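Local coordinates for protein glyoxylate reductase (Paecilomyces sp. J18, PDB 3WNV) that probably reduces glyoxylate to glycolate with a nicotinamide cofactor, as a fungal member of the D-isomer-specific 2-hydroxyacid dehydrogenase family, at residues 268-271 with 272-275; 310-313 with 314-318. All blocks are in the same frame, centred on the assembly; numbering follows the deposited sequence.

Contact 1 (268-271 with 272-275); sequences DVYE and NEPQ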
loop_
_atom_site.group_PDB
_atom_site.type_symbol
_atom_site.label_atom_id
_atom_site.label_comp_id
_atom_site.label_asym_id
_atom_site.label_seq_id
_atom_site.Cartn_x
_atom_site.Cartn_y
_atom_site.Cartn_z
ATOM N N ASP A 268 6.170 3.314 -7.293
ATOM C CA ASP A 268 6.781 2.633 -6.169
ATOM C C ASP A 268 6.233 1.233 -6.174
ATOM O O ASP A 268 6.702 0.379 -5.447
ATOM C CB ASP A 268 6.380 3.329 -4.880
ATOM C CG ASP A 268 7.248 2.918 -3.682
ATOM O OD1 ASP A 268 8.492 2.785 -3.850
ATOM O OD2 ASP A 268 6.665 2.748 -2.588
ATOM N N VAL A 269 5.268 0.977 -7.038
ATOM C CA VAL A 269 4.589 -0.338 -7.034
ATOM C C VAL A 269 4.303 -0.845 -8.437
ATOM O O VAL A 269 4.213 -0.051 -9.376
ATOM C CB VAL A 269 3.259 -0.289 -6.218
ATOM C CG1 VAL A 269 3.556 -0.027 -4.762
ATOM C CG2 VAL A 269 2.291 0.769 -6.799
ATOM N N TYR A 270 4.144 -2.164 -8.582
ATOM C CA TYR A 270 4.084 -2.806 -9.896
ATOM C C TYR A 270 3.127 -3.980 -9.902
ATOM O O TYR A 270 2.932 -4.657 -8.876
ATOM C CB TYR A 270 5.485 -3.291 -10.354
ATOM C CG TYR A 270 6.471 -2.166 -10.202
ATOM C CD1 TYR A 270 6.605 -1.201 -11.194
ATOM C CD2 TYR A 270 7.176 -2.020 -9.016
ATOM C CE1 TYR A 270 7.482 -0.133 -11.037
ATOM C CE2 TYR A 270 8.037 -0.958 -8.840
ATOM C CZ TYR A 270 8.170 -0.015 -9.844
ATOM O OH TYR A 270 9.036 1.035 -9.638
ATOM N N GLU A 271 2.575 -4.259 -11.068
ATOM C CA GLU A 271 1.536 -5.281 -11.163
ATOM C C GLU A 271 1.975 -6.679 -10.733
ATOM O O GLU A 271 1.171 -7.401 -10.156
ATOM C CB GLU A 271 0.953 -5.319 -12.577
ATOM C CG GLU A 271 -0.177 -6.328 -12.735
ATOM C CD GLU A 271 -0.892 -6.195 -14.066
ATOM O OE1 GLU A 271 -0.462 -5.351 -14.875
ATOM O OE2 GLU A 271 -1.874 -6.946 -14.309
ATOM N N ASN A 272 3.222 -7.065 -11.021
ATOM C CA ASN A 272 3.722 -8.378 -10.632
ATOM C C ASN A 272 4.993 -8.305 -9.821
ATOM O O ASN A 272 5.941 -9.071 -10.041
ATOM C CB ASN A 272 3.932 -9.226 -11.875
ATOM C CG ASN A 272 2.618 -9.524 -12.574
ATOM O OD1 ASN A 272 1.783 -10.248 -12.033
ATOM N ND2 ASN A 272 2.421 -8.963 -13.761
ATOM N N GLU A 273 5.022 -7.379 -8.869
ATOM C CA GLU A 273 6.262 -7.115 -8.149
ATOM C C GLU A 273 6.661 -8.382 -7.386
ATOM O O GLU A 273 5.811 -9.112 -6.899
ATOM C CB GLU A 273 6.160 -5.829 -7.290
ATOM C CG GLU A 273 5.290 -5.907 -6.080
ATOM C CD GLU A 273 5.236 -4.586 -5.313
ATOM O OE1 GLU A 273 4.763 -3.559 -5.892
ATOM O OE2 GLU A 273 5.619 -4.586 -4.125
ATOM N N PRO A 274 7.971 -8.690 -7.341
ATOM C CA PRO A 274 9.054 -7.765 -7.717
ATOM C C PRO A 274 9.418 -7.701 -9.216
ATOM O O PRO A 274 10.387 -7.016 -9.552
ATOM C CB PRO A 274 10.244 -8.319 -6.945
ATOM C CG PRO A 274 9.982 -9.812 -6.952
ATOM C CD PRO A 274 8.487 -9.952 -6.784
ATOM N N GLN A 275 8.676 -8.362 -10.096
ATOM C CA GLN A 275 8.929 -8.176 -11.518
ATOM C C GLN A 275 8.395 -6.816 -11.935
ATOM O O GLN A 275 7.422 -6.326 -11.349
ATOM C CB GLN A 275 8.268 -9.277 -12.351
ATOM C CG GLN A 275 8.671 -10.694 -11.956
ATOM C CD GLN A 275 10.162 -10.831 -11.734
ATOM O OE1 GLN A 275 10.967 -10.295 -12.496
ATOM N NE2 GLN A 275 10.540 -11.550 -10.675
HETATM O O HOH W 1 2.483 -6.707 -7.218
#
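Tyr270 and Glu273 stand across a tight beta turn whose ends close to 5.1 Å between their CA atoms. Glu273 N sends a weak hydrogen bond of 3.4 Å back to Tyr270 O, and a water that bonds to both atoms bridges the same gap, lying 2.7 Å from Tyr270 O. A second turn overlaps the first, sharing Asn272 and Glu273: Gln275 N donates to Asn272 O at 2.8 Å across the cis peptide bond before Pro274, with backbone angles close to a type VIa turn.

The Glu273 side chain folds back over the first turn. With CG between the backbone N and the carbonyl carbon (chi1 71°) and the chain extended beyond, OE1 receives Tyr270 N at 3.1 Å on its anti lone pair, the N-H...O angle being 154°. The same oxygen rests 3.6 Å from Val269 CB, the two side chains crossing at a slant. The other oxygen, OE2, is bonded to His291, so the two ends of the carboxylate have different holders and its rotation is fixed. Tyr270 adds its CB, 3.7 Å from Gln275 O, while its hydroxyl reaches Leu289 O. On the other side of the chain, Glu271 and Asn272 run side by side in the same direction, amide and carboxylate planes only 14° apart, with Glu271 CG 3.8 Å from Asn272 ND2; the Glu271 carboxylate itself goes to His223.

These overlapping turns leave strand 262-267 of the Rossmann-type nucleotide-binding domain. The Glu273–His291 pair, with its main-chain second shell at Tyr270, is consistent with the glutamate–histidine relay of active sites in the D-2-hydroxyacid dehydrogenases.

Contact 2 (310-313 with 314-318); sequences NLRS and AIEKG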
loop_
_atom_site.group_PDB
_atom_site.type_symbol
_atom_site.label_atom_id
_atom_site.label_comp_id
_atom_site.label_asym_id
_atom_site.label_seq_id
_atom_site.Cartn_x
_atom_site.Cartn_y
_atom_site.Cartn_z
ATOM N N ASN A 310 -3.259 -3.068 18.984
ATOM C CA ASN A 310 -4.467 -3.801 18.616
ATOM C C ASN A 310 -4.517 -5.171 19.285
ATOM O O ASN A 310 -5.522 -5.531 19.861
ATOM C CB ASN A 310 -4.562 -3.985 17.107
ATOM C CG ASN A 310 -5.254 -2.833 16.432
ATOM O OD1 ASN A 310 -6.495 -2.736 16.474
ATOM N ND2 ASN A 310 -4.475 -1.948 15.801
ATOM N N LEU A 311 -3.429 -5.937 19.194
ATOM C CA LEU A 311 -3.355 -7.227 19.876
ATOM C C LEU A 311 -3.626 -7.161 21.370
ATOM O O LEU A 311 -4.369 -7.964 21.929
ATOM C CB LEU A 311 -1.981 -7.852 19.660
ATOM C CG LEU A 311 -1.825 -8.478 18.304
ATOM C CD1 LEU A 311 -0.348 -8.695 17.960
ATOM C CD2 LEU A 311 -2.602 -9.773 18.297
ATOM N N ARG A 312 -2.988 -6.220 22.034
ATOM C CA ARG A 312 -3.136 -6.089 23.469
ATOM C C ARG A 312 -4.581 -5.728 23.822
ATOM O O ARG A 312 -5.162 -6.286 24.764
ATOM C CB ARG A 312 -2.150 -5.043 24.009
ATOM C CG ARG A 312 -2.312 -4.805 25.499
ATOM C CD ARG A 312 -1.307 -3.777 25.984
ATOM N NE ARG A 312 0.057 -4.311 26.020
ATOM C CZ ARG A 312 0.533 -5.037 27.037
ATOM N NH1 ARG A 312 -0.256 -5.315 28.066
ATOM N NH2 ARG A 312 1.786 -5.490 27.031
ATOM N N SER A 313 -5.172 -4.835 23.038
ATOM C CA SER A 313 -6.572 -4.461 23.251
ATOM C C SER A 313 -7.484 -5.667 23.052
ATOM O O SER A 313 -8.430 -5.884 23.813
ATOM C CB SER A 313 -6.962 -3.358 22.265
ATOM O OG SER A 313 -8.268 -2.876 22.550
ATOM N N ALA A 314 -7.189 -6.461 22.034
ATOM C CA ALA A 314 -8.013 -7.636 21.733
ATOM C C ALA A 314 -7.995 -8.628 22.894
ATOM O O ALA A 314 -9.040 -9.085 23.375
ATOM C CB ALA A 314 -7.531 -8.291 20.477
ATOM N N ILE A 315 -6.792 -8.948 23.344
ATOM C CA ILE A 315 -6.587 -9.843 24.481
ATOM C C ILE A 315 -7.188 -9.303 25.781
ATOM O O ILE A 315 -7.874 -10.026 26.483
ATOM C CB ILE A 315 -5.073 -10.157 24.651
ATOM C CG1 ILE A 315 -4.556 -10.900 23.412
ATOM C CG2 ILE A 315 -4.831 -11.000 25.932
ATOM C CD1 ILE A 315 -3.052 -10.868 23.296
ATOM N N GLU A 316 -6.930 -8.040 26.112
ATOM C CA GLU A 316 -7.340 -7.518 27.418
ATOM C C GLU A 316 -8.826 -7.159 27.471
ATOM O O GLU A 316 -9.497 -7.420 28.467
ATOM C CB GLU A 316 -6.508 -6.277 27.804
ATOM C CG GLU A 316 -5.041 -6.549 28.153
ATOM C CD GLU A 316 -4.228 -5.272 28.398
ATOM O OE1 GLU A 316 -4.707 -4.149 28.089
ATOM O OE2 GLU A 316 -3.081 -5.389 28.887
ATOM N N LYS A 317 -9.324 -6.572 26.389
ATOM C CA LYS A 317 -10.652 -5.961 26.354
ATOM C C LYS A 317 -11.584 -6.618 25.337
ATOM O O LYS A 317 -12.790 -6.414 25.383
ATOM C CB LYS A 317 -10.506 -4.449 26.072
ATOM C CG LYS A 317 -9.782 -3.713 27.221
ATOM C CD LYS A 317 -9.570 -2.228 26.963
ATOM C CE LYS A 317 -8.787 -1.597 28.121
ATOM N NZ LYS A 317 -8.208 -0.267 27.767
ATOM N N GLY A 318 -11.041 -7.404 24.409
ATOM C CA GLY A 318 -11.903 -8.058 23.432
ATOM C C GLY A 318 -12.377 -7.071 22.389
ATOM O O GLY A 318 -13.487 -7.179 21.839
#
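Arg312 and Glu316, one helical turn apart, form the sole salt bridge here: NH1 lies 2.9 Å from OE2, with a bent N-H...O angle of 142°. The carboxylate oxygen sits at the guanidinium edge, in its plane, but is itself met from above the carboxylate plane, the two groups being turned 69° apart. A bend in the arginine chain at chi3 (-72°) brings NH1 round to the glutamate, and Arg312 CG packs 3.5 Å from Glu316 CD.

Backbone hydrogen bonds follow the i to i+4 pattern, as in Ile315 N to Leu311 O at 3.0 Å, and Lys317 N to Ser313 O at 2.8 Å. Gly318, with positive phi, leaves the helix; its N makes weak bonds to Ser313 O (3.1 Å) and Ala314 O. Ser313 OG is bonded to Glu319 O beyond the end.

Van der Waals contacts complete the turn: Ile315 CG1 lies 3.3 Å from Leu311 O, and on the buried side Leu311 packs on strands 51-57 and 81-85 while Ala314 touches Tyr81. This is the glycine-terminated C-terminal end of an amphipathic alpha-helix, laid on the five-stranded parallel sheet of an alpha/beta domain.

In the fold
The two contacts lie by different sheets: contact 1 in the loop after strand 262-267 of the seven-stranded sheet, contact 2 at the end of helix 297-317 against the five-stranded one. Their centres are about 35 Å apart, on opposite sides of the chain's centre, and they share no element. Both are partly buried, but the centre of contact 1 lies about 12 Å from the chain's centre and that of contact 2 about 25 Å. Contact 1 uses its carboxylates to grip backbone and histidines in an irregular turn, whereas contact 2 combines regular helix bonds with an ion pair on the outer side of the helix and buried side chains facing the sheet.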